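Beta-ketothiolase BktB (Ralstonia eutropha, PDB 4NZS) catalyses the thiolase condensation of acetyl-CoA with propionyl-CoA or with a second acetyl-CoA, giving beta-ketovaleryl-CoA or acetoacetyl-CoA. Local coordinates at residues A[8-13]-A[107-112]; A[31-36]-A[66-71]; A[56-61]-A[87-92]; A[116-121]-A[262-267]. All blocks are in the same frame, centred on the assembly; numbering follows the deposited sequence.

Contacts 3 and 4 are strand pairs of one mixed sheet of the N-terminal thiolase domain, and contact 1 sets helix 97-110 against strand 10-22 of the same sheet. Contact 3 joins strands 88-92 and 57-60, contact 4 joins 116-124 to 257-267, and the two are neighbours, with His56 O 3.1 Å from Ile118 N and Val58 O 2.9 Å from Gly120 N. Strand 10-22 lies beside 257-267, which brings the centres of contacts 1 and 4 to about 9 Å. Contact 2 packs short helical segments near contact 3, their centres about 12 Å apart. Contact 3 comes nearest the catalytic centre: the Asn92 side chain is about 8 Å from that of Cys95, the probable acyl-thioester nucleophile.

Contact 1. Residues A[8-13]-A[107-112]; sequences REVVVV and QTILLG
Ile109, in the last turn of helix 97-110, presents its CB and CG2 to the CG1 methyl of Val10, the first residue of strand 10-22. Both carbons are modelled 3.3 Å from that methyl; the exact closeness is doubtful, but the apolar contact is clear, and two apolar residues suit this buried place. Val10 holds CG1 beside its own backbone N (chi1 -69°), and this rotation turns the methyl to the helix. Leu110 follows, and its CD1 end packs on the Val10 side chain, the two crossing at about a right angle. The Leu110 carbonyl O lies 3.3 Å from Arg8 CB, so the aliphatic root of the arginine rests on the helix end. Leu111 leaves the helix and gives its carbonyl to Arg309 of the second subunit. Gly112 is then the C-prime residue of a Schellman motif: it takes a positive phi of 65°, easy for glycine, its N bonds to Ile109 O at 2.8 Å, and Asp113 N bonds to Thr108 O. With no side chain here, the Arg8 guanidinium can lie close against the backbone, NH1 being 3.1 Å from Gly112 CA. Ile109 O sits 3.6 Å above the guanidinium plane, offset toward its rim, and no hydrogen bond is made across the contact. The Arg8 chain, bent at chi2 and chi3, instead sends NH2 to a salt bridge with Asp115. The chemistry is thus divided: an apolar part, with Val10 and Ile109 buried and Leu110 at its margin, and a more exposed part where a positive charge near the carbonyl-rich helix C-terminus would probably be electrostatically favourable.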
loop_
_atom_site.group_PDB
_atom_site.type_symbol
_atom_site.label_atom_id
_atom_site.label_comp_id
_atom_site.label_asym_id
_atom_site.label_seq_id
_atom_site.Cartn_x
_atom_site.Cartn_y
_atom_site.Cartn_z
ATOM N N ARG A 8 -15.694 -19.293 45.867
ATOM C CA ARG A 8 -16.778 -19.275 44.827
ATOM C C ARG A 8 -16.646 -20.351 43.749
ATOM O O ARG A 8 -15.612 -21.011 43.648
ATOM C CB ARG A 8 -16.739 -17.938 44.088
ATOM C CG ARG A 8 -16.928 -16.723 44.971
ATOM C CD ARG A 8 -18.403 -16.433 45.152
ATOM N NE ARG A 8 -18.950 -15.771 43.977
ATOM C CZ ARG A 8 -18.929 -14.456 43.770
ATOM N NH1 ARG A 8 -18.385 -13.632 44.666
ATOM N NH2 ARG A 8 -19.450 -13.958 42.656
ATOM N N GLU A 9 -17.665 -20.462 42.889
ATOM C CA GLU A 9 -17.738 -21.526 41.861
ATOM C C GLU A 9 -18.339 -21.110 40.478
ATOM O O GLU A 9 -19.327 -20.366 40.443
ATOM C CB GLU A 9 -18.566 -22.645 42.459
ATOM C CG GLU A 9 -19.255 -23.576 41.476
ATOM C CD GLU A 9 -18.310 -24.604 40.900
ATOM O OE1 GLU A 9 -17.345 -24.188 40.198
ATOM O OE2 GLU A 9 -18.548 -25.815 41.159
ATOM N N VAL A 10 -17.796 -21.637 39.359
ATOM C CA VAL A 10 -18.264 -21.264 37.976
ATOM C C VAL A 10 -18.666 -22.386 37.016
ATOM O O VAL A 10 -17.951 -23.374 36.851
ATOM C CB VAL A 10 -17.225 -20.422 37.204
ATOM C CG1 VAL A 10 -17.086 -19.043 37.826
ATOM C CG2 VAL A 10 -15.885 -21.141 37.088
ATOM N N VAL A 11 -19.788 -22.189 36.330
ATOM C CA VAL A 11 -20.377 -23.217 35.466
ATOM C C VAL A 11 -20.689 -22.673 34.094
ATOM O O VAL A 11 -20.817 -21.455 33.925
ATOM C CB VAL A 11 -21.730 -23.699 36.020
ATOM C CG1 VAL A 11 -21.533 -24.364 37.362
ATOM C CG2 VAL A 11 -22.740 -22.552 36.145
ATOM N N VAL A 12 -20.881 -23.580 33.135
ATOM C CA VAL A 12 -21.194 -23.194 31.769
ATOM C C VAL A 12 -22.602 -23.509 31.319
ATOM O O VAL A 12 -22.934 -24.657 30.977
ATOM C CB VAL A 12 -20.278 -23.885 30.763
ATOM C CG1 VAL A 12 -20.415 -23.175 29.430
ATOM C CG2 VAL A 12 -18.848 -23.876 31.296
ATOM N N VAL A 13 -23.399 -22.462 31.209
ATOM C CA VAL A 13 -24.777 -22.634 30.843
ATOM C C VAL A 13 -24.906 -22.975 29.365
ATOM O O VAL A 13 -25.450 -23.995 29.015
ATOM C CB VAL A 13 -25.591 -21.401 31.172
ATOM C CG1 VAL A 13 -27.067 -21.732 30.975
ATOM C CG2 VAL A 13 -25.331 -20.919 32.613
ATOM N N GLN A 107 -12.148 -16.428 35.623
ATOM C CA GLN A 107 -11.449 -15.812 36.703
ATOM C C GLN A 107 -12.218 -14.697 37.359
ATOM O O GLN A 107 -12.268 -14.652 38.562
ATOM C CB GLN A 107 -10.091 -15.333 36.224
ATOM C CG GLN A 107 -9.087 -16.471 36.125
ATOM C CD GLN A 107 -7.708 -16.001 35.715
ATOM O OE1 GLN A 107 -6.729 -16.723 35.880
ATOM N NE2 GLN A 107 -7.621 -14.780 35.191
ATOM N N THR A 108 -12.836 -13.807 36.591
ATOM C CA THR A 108 -13.516 -12.660 37.217
ATOM C C THR A 108 -14.685 -13.148 38.099
ATOM O O THR A 108 -14.943 -12.604 39.192
ATOM C CB THR A 108 -13.973 -11.580 36.193
ATOM O OG1 THR A 108 -14.870 -12.134 35.221
ATOM C CG2 THR A 108 -12.762 -10.933 35.496
ATOM N N ILE A 109 -15.348 -14.217 37.664
ATOM C CA ILE A 109 -16.482 -14.710 38.417
ATOM C C ILE A 109 -15.968 -15.327 39.711
ATOM O O ILE A 109 -16.481 -15.022 40.782
ATOM C CB ILE A 109 -17.294 -15.782 37.684
ATOM C CG1 ILE A 109 -17.818 -15.295 36.337
ATOM C CG2 ILE A 109 -18.485 -16.169 38.553
ATOM C CD1 ILE A 109 -18.512 -16.373 35.526
ATOM N N LEU A 110 -14.966 -16.198 39.588
ATOM C CA LEU A 110 -14.316 -16.769 40.736
ATOM C C LEU A 110 -14.029 -15.732 41.798
ATOM O O LEU A 110 -14.359 -15.952 42.953
ATOM C CB LEU A 110 -13.020 -17.466 40.346
ATOM C CG LEU A 110 -13.163 -18.966 40.183
ATOM C CD1 LEU A 110 -14.458 -19.330 39.480
ATOM C CD2 LEU A 110 -11.962 -19.511 39.422
ATOM N N LEU A 111 -13.465 -14.596 41.415
ATOM C CA LEU A 111 -13.178 -13.521 42.373
ATOM C C LEU A 111 -14.319 -12.522 42.647
ATOM O O LEU A 111 -14.086 -11.447 43.217
ATOM C CB LEU A 111 -11.917 -12.778 41.937
ATOM C CG LEU A 111 -10.689 -13.692 42.039
ATOM C CD1 LEU A 111 -10.122 -14.053 40.673
ATOM C CD2 LEU A 111 -9.626 -13.040 42.908
ATOM N N GLY A 112 -15.551 -12.863 42.279
ATOM C CA GLY A 112 -16.686 -12.005 42.599
ATOM C C GLY A 112 -16.684 -10.642 41.931
ATOM O O GLY A 112 -17.259 -9.681 42.454
#

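Contact 2. Residues A[31-36]-A[66-71]; sequences APAELG and EPRDMY
A salt-bridge network on small apolar side chains joins the start of helix 32-47 to the short, weakly bonded helix 67-70, in the N-terminal thiolase domain and next to the second subunit. Arg68 is its centre. Glu34 OE2 accepts from both terminal nitrogens, at 2.6 Å from Arg68 NH2 and 3.0 Å from Arg68 NH1. The guanidinium therefore meets this acid end-on, with both bonds converging on one oxygen rather than one bond going to each. Both bonds use the syn lone pair of Glu34 OE2, an atom that lies near the guanidinium plane, while the carboxylate is turned 34° against it. Arg68 NH1 also bonds Glu66 OE2 at 2.9 Å, from a position tilted 20° out of the guanidinium plane. Such a three-membered network, one arginine between two glutamates, probably eases the repulsion of the acids, whose OE2 atoms stand 5.4 Å apart. Glu34 is bent at chi2 (38°), which folds its carboxylate back to Arg68, and Asn79 on helix 72-79 gives its OE1 a weak bond. Over one guanidinium face lies Ala33 CB, 3.6 Å from Arg68 CZ and above the middle of the group; the small methyl lets the flat cation settle against the helix. Pro32, well placed in the first turn of a helix where its nitrogen need not donate, turns its ring crosswise to Asp69, with CG 3.7 Å from Asp69 OD2. That carboxylate oxygen is held by the backbone N of Thr65, and Pro157 of the second subunit packs on Arg68.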
loop_
_atom_site.group_PDB
_atom_site.type_symbol
_atom_site.label_atom_id
_atom_site.label_comp_id
_atom_site.label_asym_id
_atom_site.label_seq_id
_atom_site.Cartn_x
_atom_site.Cartn_y
_atom_site.Cartn_z
ATOM N N ALA A 31 -16.137 -10.512 8.956
ATOM C CA ALA A 31 -15.088 -9.963 9.782
ATOM C C ALA A 31 -15.140 -10.522 11.184
ATOM O O ALA A 31 -16.183 -10.870 11.675
ATOM C CB ALA A 31 -15.126 -8.441 9.791
ATOM N N PRO A 32 -14.003 -10.596 11.856
ATOM C CA PRO A 32 -14.074 -11.175 13.183
ATOM C C PRO A 32 -15.133 -10.516 14.050
ATOM O O PRO A 32 -15.855 -11.199 14.724
ATOM C CB PRO A 32 -12.663 -10.908 13.738
ATOM C CG PRO A 32 -11.767 -10.960 12.537
ATOM C CD PRO A 32 -12.608 -10.303 11.456
ATOM N N ALA A 33 -15.231 -9.207 14.044
ATOM C CA ALA A 33 -16.350 -8.524 14.803
ATOM C C ALA A 33 -17.698 -9.196 14.541
ATOM O O ALA A 33 -18.391 -9.572 15.520
ATOM C CB ALA A 33 -16.436 -7.057 14.478
ATOM N N GLU A 34 -18.005 -9.493 13.271
ATOM C CA GLU A 34 -19.298 -10.137 12.965
ATOM C C GLU A 34 -19.435 -11.590 13.383
ATOM O O GLU A 34 -20.419 -11.948 14.019
ATOM C CB GLU A 34 -19.694 -9.943 11.503
ATOM C CG GLU A 34 -20.271 -8.546 11.225
ATOM C CD GLU A 34 -19.580 -7.432 11.980
ATOM O OE1 GLU A 34 -19.755 -7.335 13.225
ATOM O OE2 GLU A 34 -18.832 -6.649 11.358
ATOM N N LEU A 35 -18.467 -12.445 13.068
ATOM C CA LEU A 35 -18.514 -13.801 13.570
ATOM C C LEU A 35 -18.769 -13.751 15.084
ATOM O O LEU A 35 -19.588 -14.478 15.648
ATOM C CB LEU A 35 -17.129 -14.437 13.358
ATOM C CG LEU A 35 -16.562 -14.634 11.982
ATOM C CD1 LEU A 35 -15.446 -15.646 12.052
ATOM C CD2 LEU A 35 -17.640 -15.160 11.076
ATOM N N GLY A 36 -18.027 -12.891 15.769
ATOM C CA GLY A 36 -18.105 -12.850 17.222
ATOM C C GLY A 36 -19.418 -12.330 17.744
ATOM O O GLY A 36 -19.947 -12.869 18.707
ATOM N N GLU A 66 -8.479 -5.200 11.334
ATOM C CA GLU A 66 -8.924 -3.853 11.137
ATOM C C GLU A 66 -9.013 -3.224 12.468
ATOM O O GLU A 66 -8.765 -3.886 13.436
ATOM C CB GLU A 66 -10.274 -3.854 10.429
ATOM C CG GLU A 66 -11.333 -4.692 11.115
ATOM C CD GLU A 66 -12.749 -4.224 10.783
ATOM O OE1 GLU A 66 -12.954 -3.056 10.430
ATOM O OE2 GLU A 66 -13.658 -5.021 10.839
ATOM N N PRO A 67 -9.277 -1.921 12.520
ATOM C CA PRO A 67 -9.314 -1.259 13.809
ATOM C C PRO A 67 -10.251 -1.826 14.835
ATOM O O PRO A 67 -9.907 -1.829 16.032
ATOM C CB PRO A 67 -9.671 0.170 13.437
ATOM C CG PRO A 67 -8.905 0.381 12.166
ATOM C CD PRO A 67 -8.905 -0.969 11.464
ATOM N N ARG A 68 -11.385 -2.374 14.407
ATOM C CA ARG A 68 -12.344 -2.885 15.402
ATOM C C ARG A 68 -11.713 -3.926 16.253
ATOM O O ARG A 68 -11.963 -3.993 17.437
ATOM C CB ARG A 68 -13.561 -3.471 14.748
ATOM C CG ARG A 68 -14.388 -2.384 14.098
ATOM C CD ARG A 68 -15.019 -2.898 12.809
ATOM N NE ARG A 68 -16.339 -3.354 13.096
ATOM C CZ ARG A 68 -17.022 -4.235 12.396
ATOM N NH1 ARG A 68 -16.513 -4.807 11.322
ATOM N NH2 ARG A 68 -18.243 -4.551 12.830
ATOM N N ASP A 69 -10.865 -4.735 15.635
ATOM C CA ASP A 69 -10.206 -5.825 16.328
ATOM C C ASP A 69 -9.365 -5.334 17.515
ATOM O O ASP A 69 -9.222 -6.052 18.474
ATOM C CB ASP A 69 -9.428 -6.646 15.306
ATOM C CG ASP A 69 -10.362 -7.281 14.214
ATOM O OD1 ASP A 69 -11.597 -7.187 14.316
ATOM O OD2 ASP A 69 -9.859 -7.864 13.251
ATOM N N MET A 70 -8.864 -4.091 17.479
ATOM C CA MET A 70 -8.303 -3.458 18.685
ATOM C C MET A 70 -9.321 -3.373 19.810
ATOM O O MET A 70 -8.940 -3.507 20.987
ATOM C CB MET A 70 -7.806 -2.053 18.418
ATOM C CG MET A 70 -6.492 -2.027 17.697
ATOM S SD MET A 70 -6.197 -0.489 16.848
ATOM C CE MET A 70 -4.440 -0.709 16.715
ATOM N N TYR A 71 -10.581 -3.105 19.421
ATOM C CA TYR A 71 -11.734 -3.071 20.312
ATOM C C TYR A 71 -12.610 -4.305 20.325
ATOM O O TYR A 71 -13.695 -4.266 20.892
ATOM C CB TYR A 71 -12.653 -1.907 19.924
ATOM C CG TYR A 71 -12.064 -0.513 20.033
ATOM C CD1 TYR A 71 -11.359 0.042 18.977
ATOM C CD2 TYR A 71 -12.211 0.244 21.189
ATOM C CE1 TYR A 71 -10.794 1.307 19.062
ATOM C CE2 TYR A 71 -11.679 1.523 21.280
ATOM C CZ TYR A 71 -10.962 2.044 20.211
ATOM O OH TYR A 71 -10.437 3.309 20.276
#

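Contact 3. Residues A[56-61]-A[87-92]; sequences HVVFGN and PALTVN
Five backbone hydrogen bonds join Val57, Phe59 and Asn61 to Pro87, Leu89 and Val91, alternating between the strands as a parallel pair requires. The run opens with Val57 N to Pro87 O at 2.7 Å and ends with Asn61 N to Val91 O at 3.2 Å, the latter nearly straight at 164°. CA-H...O contacts fill the gaps between them, such as Ala88 CA to Val57 O. Where the strands begin, Pro87 CB lies over one face of the His56 ring, 3.6 Å from the centroid, in a CH-pi contact with the two side chains at about a right angle. The ring is also met edge-to-face by His287 of the second subunit.

On one face of the sheet Val58, Leu89 and Val91 mesh. Val58 and Leu89 run side by side, and Val58 CG1 meets Val91 CG2 at 3.7 Å; Val58 has CG1 anti to its backbone N (chi1 180°), the rotation that directs this methyl to Val91. Ala101 and Gln100 of helix 97-110 pack on this face. On the other, Val57, Phe59 and Thr90 pack on helix 72-79, small Ala88 lies beside Val57, and Thr90 OG1 bonds Gly73 N. Further out, residues 90-92 pair antiparallel with a strand of the second subunit, so the sheet continues across the interface. Asn92, whose OD1 accepts from Leu94 N, has its side chain about 8 Å from that of Cys95, by similarity the acyl-thioester residue. Beta-branched residues suit the extended backbone; all the touching residues are buried, and the interstrand N-H to C=O pairing offsets the cost of burying those polar groups.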
loop_
_atom_site.group_PDB
_atom_site.type_symbol
_atom_site.label_atom_id
_atom_site.label_comp_id
_atom_site.label_asym_id
_atom_site.label_seq_id
_atom_site.Cartn_x
_atom_site.Cartn_y
_atom_site.Cartn_z
ATOM N N HIS A 56 -19.277 -9.176 32.211
ATOM C CA HIS A 56 -17.889 -9.262 31.735
ATOM C C HIS A 56 -17.796 -10.063 30.436
ATOM O O HIS A 56 -18.502 -11.057 30.284
ATOM C CB HIS A 56 -16.955 -9.853 32.787
ATOM C CG HIS A 56 -15.716 -9.036 33.002
ATOM N ND1 HIS A 56 -14.956 -8.557 31.958
ATOM C CD2 HIS A 56 -15.121 -8.593 34.134
ATOM C CE1 HIS A 56 -13.944 -7.864 32.435
ATOM N NE2 HIS A 56 -14.010 -7.882 33.753
ATOM N N VAL A 57 -16.989 -9.593 29.480
ATOM C CA VAL A 57 -16.688 -10.389 28.270
ATOM C C VAL A 57 -15.206 -10.457 27.924
ATOM O O VAL A 57 -14.490 -9.467 27.940
ATOM C CB VAL A 57 -17.405 -9.851 27.043
ATOM C CG1 VAL A 57 -17.048 -10.670 25.801
ATOM C CG2 VAL A 57 -18.909 -9.859 27.288
ATOM N N VAL A 58 -14.743 -11.648 27.598
ATOM C CA VAL A 58 -13.394 -11.770 27.129
ATOM C C VAL A 58 -13.327 -12.573 25.836
ATOM O O VAL A 58 -13.827 -13.696 25.766
ATOM C CB VAL A 58 -12.489 -12.383 28.196
ATOM C CG1 VAL A 58 -11.065 -12.496 27.661
ATOM C CG2 VAL A 58 -12.535 -11.535 29.479
ATOM N N PHE A 59 -12.684 -11.981 24.826
ATOM C CA PHE A 59 -12.445 -12.653 23.584
ATOM C C PHE A 59 -10.961 -12.866 23.343
ATOM O O PHE A 59 -10.098 -12.145 23.836
ATOM C CB PHE A 59 -13.098 -11.886 22.447
ATOM C CG PHE A 59 -14.395 -12.485 21.994
ATOM C CD1 PHE A 59 -15.552 -12.294 22.719
ATOM C CD2 PHE A 59 -14.460 -13.212 20.802
ATOM C CE1 PHE A 59 -16.745 -12.848 22.293
ATOM C CE2 PHE A 59 -15.655 -13.755 20.355
ATOM C CZ PHE A 59 -16.796 -13.593 21.116
ATOM N N GLY A 60 -10.683 -13.936 22.629
ATOM C CA GLY A 60 -9.352 -14.261 22.187
ATOM C C GLY A 60 -9.296 -14.031 20.696
ATOM O O GLY A 60 -10.206 -14.425 19.907
ATOM N N ASN A 61 -8.231 -13.354 20.311
ATOM C CA ASN A 61 -7.989 -13.074 18.922
ATOM C C ASN A 61 -6.527 -12.815 18.794
ATOM O O ASN A 61 -5.920 -12.306 19.759
ATOM C CB ASN A 61 -8.743 -11.813 18.533
ATOM C CG ASN A 61 -8.318 -11.298 17.199
ATOM O OD1 ASN A 61 -8.676 -11.864 16.173
ATOM N ND2 ASN A 61 -7.493 -10.297 17.198
ATOM N N PRO A 87 -17.953 -4.367 31.096
ATOM C CA PRO A 87 -16.530 -4.690 30.843
ATOM C C PRO A 87 -16.222 -5.803 29.831
ATOM O O PRO A 87 -16.719 -6.920 29.923
ATOM C CB PRO A 87 -16.023 -5.065 32.243
ATOM C CG PRO A 87 -16.858 -4.213 33.167
ATOM C CD PRO A 87 -18.077 -3.693 32.401
ATOM N N ALA A 88 -15.355 -5.490 28.874
ATOM C CA ALA A 88 -15.054 -6.392 27.779
ATOM C C ALA A 88 -13.626 -6.201 27.419
ATOM O O ALA A 88 -13.174 -5.087 27.294
ATOM C CB ALA A 88 -15.931 -6.077 26.574
ATOM N N LEU A 89 -12.947 -7.296 27.147
ATOM C CA LEU A 89 -11.525 -7.301 27.055
ATOM C C LEU A 89 -11.107 -8.246 25.959
ATOM O O LEU A 89 -11.629 -9.318 25.854
ATOM C CB LEU A 89 -10.982 -7.836 28.359
ATOM C CG LEU A 89 -9.528 -8.268 28.309
ATOM C CD1 LEU A 89 -8.689 -7.028 28.507
ATOM C CD2 LEU A 89 -9.195 -9.315 29.372
ATOM N N THR A 90 -10.182 -7.846 25.107
ATOM C CA THR A 90 -9.710 -8.774 24.116
ATOM C C THR A 90 -8.411 -9.226 24.635
ATOM O O THR A 90 -7.769 -8.470 25.346
ATOM C CB THR A 90 -9.561 -8.112 22.771
ATOM O OG1 THR A 90 -10.839 -7.595 22.446
ATOM C CG2 THR A 90 -9.118 -9.178 21.698
ATOM N N VAL A 91 -8.027 -10.436 24.305
ATOM C CA VAL A 91 -6.857 -11.030 24.910
ATOM C C VAL A 91 -6.086 -11.852 23.896
ATOM O O VAL A 91 -6.631 -12.302 22.910
ATOM C CB VAL A 91 -7.341 -11.912 26.047
ATOM C CG1 VAL A 91 -6.345 -12.990 26.401
ATOM C CG2 VAL A 91 -7.635 -11.043 27.259
ATOM N N ASN A 92 -4.779 -11.945 24.070
ATOM C CA ASN A 92 -3.983 -12.723 23.144
ATOM C C ASN A 92 -2.945 -13.629 23.778
ATOM O O ASN A 92 -1.993 -13.165 24.350
ATOM C CB ASN A 92 -3.317 -11.804 22.125
ATOM C CG ASN A 92 -2.382 -12.545 21.200
ATOM O OD1 ASN A 92 -2.452 -13.752 21.087
ATOM N ND2 ASN A 92 -1.501 -11.825 20.548
#

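Contact 4. Residues A[116-121]-A[262-267]; sequences VAIGGG and AVVMME
Within the mixed beta sheet of the N-terminal thiolase domain, strands 116-124 and 257-267 form an antiparallel pair, their segments 4.6 Å apart at closest approach and their N-to-C directions 168° apart, close to exactly antiparallel. Ala117 with Met265 and Gly119 with Val263 are the hydrogen-bonded pairs, each closed by two bonds. The Met265 N to Ala117 O bond is 2.8 Å and lies nearly along the carbonyl direction, whereas the return bond from Ala117 N to Met265 O is longer, 3.3 Å, and comes in 56° above the carbonyl plane. Gly119 N and Val263 O, at 3.1 Å, keep to the carbonyl plane.

Glycine and alanine on strand 116-124 suit a closely covered sheet. At the non-hydrogen-bonded pair Gly120 with Ala262 the CA atoms come to 3.9 Å, an approach that glycine, with no side chain, makes easy. Gly119 leaves its face to Val263 CG2 and Met265, which together with Ala117 are covered by Ile102 and Ile109 of helix 97-110. The opposite face, with Val116, Ile118, Ala262, Val264 and Met266, is apolar too, and Leu44 and Ala43 of helix 32-47 pack there against Ile118 and Val264. Val264 sets CG1 anti to its backbone N (chi1 174°), which leaves CG2 beside that N and turned to Ile118, and this CG2 methyl lies 3.7 Å from both Ile118 CG1 and Ile118 CD1.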
loop_
_atom_site.group_PDB
_atom_site.type_symbol
_atom_site.label_atom_id
_atom_site.label_comp_id
_atom_site.label_asym_id
_atom_site.label_seq_id
_atom_site.Cartn_x
_atom_site.Cartn_y
_atom_site.Cartn_z
ATOM N N VAL A 116 -22.085 -13.446 36.139
ATOM C CA VAL A 116 -22.360 -13.820 34.759
ATOM C C VAL A 116 -21.256 -13.328 33.810
ATOM O O VAL A 116 -21.046 -12.106 33.619
ATOM C CB VAL A 116 -23.708 -13.223 34.317
ATOM C CG1 VAL A 116 -24.250 -13.998 33.117
ATOM C CG2 VAL A 116 -24.702 -13.196 35.490
ATOM N N ALA A 117 -20.540 -14.264 33.205
ATOM C CA ALA A 117 -19.458 -13.910 32.304
ATOM C C ALA A 117 -19.484 -14.706 31.014
ATOM O O ALA A 117 -19.844 -15.866 31.009
ATOM C CB ALA A 117 -18.124 -14.081 32.999
ATOM N N ILE A 118 -19.058 -14.073 29.930
ATOM C CA ILE A 118 -18.975 -14.710 28.623
ATOM C C ILE A 118 -17.509 -14.778 28.214
ATOM O O ILE A 118 -16.775 -13.838 28.405
ATOM C CB ILE A 118 -19.906 -14.008 27.592
ATOM C CG1 ILE A 118 -21.065 -14.907 27.219
ATOM C CG2 ILE A 118 -19.234 -13.611 26.287
ATOM C CD1 ILE A 118 -22.015 -14.251 26.254
ATOM N N GLY A 119 -17.105 -15.919 27.686
ATOM C CA GLY A 119 -15.787 -16.095 27.130
ATOM C C GLY A 119 -15.891 -16.677 25.747
ATOM O O GLY A 119 -16.541 -17.678 25.562
ATOM N N GLY A 120 -15.212 -16.069 24.792
ATOM C CA GLY A 120 -15.298 -16.452 23.398
ATOM C C GLY A 120 -14.016 -16.194 22.636
ATOM O O GLY A 120 -12.995 -15.905 23.228
ATOM N N GLY A 121 -14.044 -16.386 21.325
ATOM C CA GLY A 121 -12.950 -15.955 20.477
ATOM C C GLY A 121 -13.327 -15.781 19.027
ATOM O O GLY A 121 -14.296 -16.365 18.589
ATOM N N ALA A 262 -18.425 -18.952 21.475
ATOM C CA ALA A 262 -18.679 -18.402 22.824
ATOM C C ALA A 262 -19.280 -19.391 23.818
ATOM O O ALA A 262 -19.996 -20.332 23.462
ATOM C CB ALA A 262 -19.557 -17.162 22.749
ATOM N N VAL A 263 -18.961 -19.167 25.083
ATOM C CA VAL A 263 -19.654 -19.857 26.139
ATOM C C VAL A 263 -20.262 -18.804 27.021
ATOM O O VAL A 263 -19.619 -17.766 27.281
ATOM C CB VAL A 263 -18.744 -20.755 26.978
ATOM C CG1 VAL A 263 -17.895 -21.613 26.068
ATOM C CG2 VAL A 263 -17.898 -19.941 27.947
ATOM N N VAL A 264 -21.494 -19.064 27.469
ATOM C CA VAL A 264 -22.020 -18.287 28.577
ATOM C C VAL A 264 -21.691 -19.017 29.835
ATOM O O VAL A 264 -21.870 -20.208 29.907
ATOM C CB VAL A 264 -23.531 -18.080 28.517
ATOM C CG1 VAL A 264 -23.990 -17.394 29.802
ATOM C CG2 VAL A 264 -23.920 -17.240 27.289
ATOM N N MET A 265 -21.199 -18.300 30.822
ATOM C CA MET A 265 -20.915 -18.909 32.100
ATOM C C MET A 265 -21.612 -18.214 33.226
ATOM O O MET A 265 -22.160 -17.110 33.089
ATOM C CB MET A 265 -19.444 -18.858 32.390
ATOM C CG MET A 265 -18.633 -19.947 31.750
ATOM S SD MET A 265 -16.998 -19.216 31.730
ATOM C CE MET A 265 -16.031 -20.615 31.190
ATOM N N MET A 266 -21.567 -18.897 34.355
ATOM C CA MET A 266 -22.301 -18.504 35.518
ATOM C C MET A 266 -21.664 -19.032 36.754
ATOM O O MET A 266 -21.129 -20.148 36.765
ATOM C CB MET A 266 -23.721 -19.064 35.454
ATOM C CG MET A 266 -24.725 -17.969 35.250
ATOM S SD MET A 266 -26.419 -18.503 35.000
ATOM C CE MET A 266 -27.076 -16.925 34.439
ATOM N N GLU A 267 -21.758 -18.212 37.794
ATOM C CA GLU A 267 -21.734 -18.699 39.166
ATOM C C GLU A 267 -22.880 -19.734 39.358
ATOM O O GLU A 267 -24.079 -19.432 39.172
ATOM C CB GLU A 267 -21.869 -17.538 40.175
ATOM C CG GLU A 267 -20.993 -17.646 41.429
ATOM C CD GLU A 267 -21.297 -18.860 42.289
ATOM O OE1 GLU A 267 -22.498 -19.241 42.374
ATOM O OE2 GLU A 267 -20.328 -19.418 42.875
#